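Local coordinates for protein DNA ligase (Archaeoglobus fulgidus, PDB 3GDE) that probably seals nicks in double-stranded DNA during replication, recombination and repair, using ATP and passing through an AMP-lysine intermediate, at residues A248-F253 with M401-S406. Residues are numbered along the deposited sequence; the frame is centred on the assembly and turned at random.
With PO4 (phosphate ion), chain C.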
loop_
_atom_site.group_PDB
_atom_site.type_symbol
_atom_site.label_atom_id
_atom_site.label_comp_id
_atom_site.label_asym_id
_atom_site.label_seq_id
_atom_site.Cartn_x
_atom_site.Cartn_y
_atom_site.Cartn_z
ATOM N N ALA A 248 29.154 5.214 -3.180
ATOM C CA ALA A 248 28.493 6.513 -3.157
ATOM C C ALA A 248 27.734 6.616 -1.834
ATOM O O ALA A 248 26.946 5.728 -1.491
ATOM C CB ALA A 248 27.551 6.655 -4.336
ATOM N N VAL A 249 27.996 7.678 -1.079
ATOM C CA VAL A 249 27.437 7.818 0.260
ATOM C C VAL A 249 26.663 9.116 0.370
ATOM O O VAL A 249 27.150 10.174 -0.016
ATOM C CB VAL A 249 28.526 7.761 1.377
ATOM C CG1 VAL A 249 27.878 7.712 2.761
ATOM C CG2 VAL A 249 29.443 6.555 1.204
ATOM N N GLU A 250 25.449 9.014 0.898
ATOM C CA GLU A 250 24.587 10.161 1.125
ATOM C C GLU A 250 24.049 10.090 2.548
ATOM O O GLU A 250 24.132 9.058 3.195
ATOM C CB GLU A 250 23.417 10.155 0.136
ATOM C CG GLU A 250 23.819 10.319 -1.323
ATOM C CD GLU A 250 22.873 9.625 -2.304
ATOM O OE1 GLU A 250 21.765 9.196 -1.902
ATOM O OE2 GLU A 250 23.255 9.506 -3.492
ATOM N N TRP A 251 23.507 11.200 3.027
ATOM C CA TRP A 251 22.776 11.220 4.281
ATOM C C TRP A 251 21.505 10.384 4.145
ATOM O O TRP A 251 20.896 10.354 3.081
ATOM C CB TRP A 251 22.402 12.665 4.644
ATOM C CG TRP A 251 23.525 13.490 5.214
ATOM C CD1 TRP A 251 24.866 13.200 5.185
ATOM C CD2 TRP A 251 23.407 14.759 5.876
ATOM N NE1 TRP A 251 25.582 14.198 5.801
ATOM C CE2 TRP A 251 24.713 15.170 6.227
ATOM C CE3 TRP A 251 22.325 15.591 6.200
ATOM C CZ2 TRP A 251 24.965 16.370 6.900
ATOM C CZ3 TRP A 251 22.574 16.785 6.856
ATOM C CH2 TRP A 251 23.883 17.164 7.200
ATOM N N LYS A 252 21.132 9.680 5.211
ATOM C CA LYS A 252 19.767 9.211 5.353
ATOM C C LYS A 252 18.956 10.187 6.198
ATOM O O LYS A 252 19.167 10.293 7.411
ATOM C CB LYS A 252 19.687 7.816 5.963
ATOM C CG LYS A 252 18.266 7.294 5.894
ATOM C CD LYS A 252 18.164 5.868 6.339
ATOM C CE LYS A 252 16.851 5.267 5.883
ATOM N NZ LYS A 252 15.689 5.970 6.476
ATOM N N PHE A 253 18.019 10.872 5.541
ATOM C CA PHE A 253 17.183 11.901 6.166
ATOM C C PHE A 253 16.033 11.375 7.033
ATOM O O PHE A 253 15.430 10.347 6.747
ATOM C CB PHE A 253 16.622 12.845 5.093
ATOM C CG PHE A 253 17.683 13.534 4.281
ATOM C CD1 PHE A 253 18.275 14.712 4.739
ATOM C CD2 PHE A 253 18.091 13.006 3.054
ATOM C CE1 PHE A 253 19.263 15.351 3.987
ATOM C CE2 PHE A 253 19.082 13.633 2.294
ATOM C CZ PHE A 253 19.670 14.806 2.760
ATOM N N MET A 401 23.108 6.578 3.660
ATOM C CA MET A 401 22.827 5.623 2.604
ATOM C C MET A 401 24.149 5.318 1.930
ATOM O O MET A 401 24.934 6.230 1.655
ATOM C CB MET A 401 21.817 6.185 1.590
ATOM C CG MET A 401 20.450 6.537 2.175
ATOM S SD MET A 401 19.584 5.091 2.831
ATOM C CE MET A 401 19.350 4.127 1.348
ATOM N N ILE A 402 24.400 4.039 1.678
ATOM C CA ILE A 402 25.616 3.593 1.003
ATOM C C ILE A 402 25.253 2.818 -0.255
ATOM O O ILE A 402 24.642 1.748 -0.182
ATOM C CB ILE A 402 26.501 2.731 1.935
ATOM C CG1 ILE A 402 26.979 3.576 3.130
ATOM C CG2 ILE A 402 27.692 2.151 1.151
ATOM C CD1 ILE A 402 27.568 2.790 4.261
ATOM N N LYS A 403 25.651 3.351 -1.408
ATOM C CA LYS A 403 25.180 2.840 -2.699
ATOM C C LYS A 403 26.316 2.504 -3.667
ATOM O O LYS A 403 27.325 3.198 -3.702
ATOM C CB LYS A 403 24.235 3.862 -3.346
ATOM C CG LYS A 403 23.111 4.356 -2.439
ATOM C CD LYS A 403 22.338 5.480 -3.082
ATOM C CE LYS A 403 21.037 5.742 -2.327
ATOM N NZ LYS A 403 20.285 6.870 -2.933
ATOM N N LEU A 404 26.134 1.448 -4.458
ATOM C CA LEU A 404 27.103 1.024 -5.478
ATOM C C LEU A 404 27.075 2.009 -6.648
ATOM O O LEU A 404 26.045 2.130 -7.328
ATOM C CB LEU A 404 26.737 -0.361 -6.007
ATOM C CG LEU A 404 27.700 -1.549 -6.041
ATOM C CD1 LEU A 404 27.421 -2.353 -7.301
ATOM C CD2 LEU A 404 29.182 -1.169 -5.963
ATOM N N PRO A 405 28.194 2.725 -6.885
ATOM C CA PRO A 405 28.241 3.759 -7.935
ATOM C C PRO A 405 27.946 3.251 -9.350
ATOM O O PRO A 405 27.593 4.043 -10.217
ATOM C CB PRO A 405 29.676 4.300 -7.834
ATOM C CG PRO A 405 30.102 3.966 -6.442
ATOM C CD PRO A 405 29.471 2.639 -6.155
ATOM N N SER A 406 28.064 1.945 -9.569
ATOM C CA SER A 406 27.784 1.362 -10.879
ATOM C C SER A 406 26.384 0.742 -11.004
ATOM O O SER A 406 25.975 0.345 -12.098
ATOM C CB SER A 406 28.849 0.326 -11.243
ATOM O OG SER A 406 28.680 -0.835 -10.461
HETATM P P PO4 C . 13.262 3.346 7.357
HETATM O O1 PO4 C . 13.583 4.769 7.749
HETATM O O2 PO4 C . 14.440 2.423 7.539
HETATM O O3 PO4 C . 12.098 2.868 8.189
HETATM O O4 PO4 C . 12.896 3.328 5.897
#
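Met-401 pairs with Glu-250 through two backbone bonds, Met-401 N to Glu-250 O at 2.7 Å and Glu-250 N to Met-401 O at 2.9 Å. Bent at chi2 and chi3, its side chain lays SD slantwise across the aliphatic stem of Lys-252, with Met-401 SD 3.9 Å from Lys-252 CD. That lysine, the predicted site of AMP attachment, runs on to a phosphate ion, its NZ 2.7 Å from phosphate O1; Glu-398 forms a salt bridge with the same NZ, and Lys-420 also binds the phosphate. Ile-402 faces Val-249 as a non-hydrogen-bonded pair, Val-249 CG1 to Ile-402 CG1 at 4.2 Å, on the face of the sheet opposite Met-401 and Lys-403. Lys-403 closes a second hydrogen-bonded pair with Ala-248. Its extended chain crosses that of Glu-250, predicted to bind ATP, at about a right angle, and in a salt bridge Lys-403 NZ meets Glu-250 OE1 at 2.9 Å, on the syn side. The ammonium lies 24° out of the carboxylate plane. Lys-403 also makes a cation-pi contact with Trp-418. A methionine here would probably leave the buried Glu-250 carboxylate without this positive mate and freer to turn. Past the strand, Pro-405 lays CG 3.6 Å from Ala-248 N. The antiparallel pair belongs to the nucleotidyltransferase domain: strand 371-379 continues the sheet beside Val-249, strand 419-422 beside Ile-402, while helix 382-394 packs on Val-249 and helix 354-364 on Ala-248 and Lys-403.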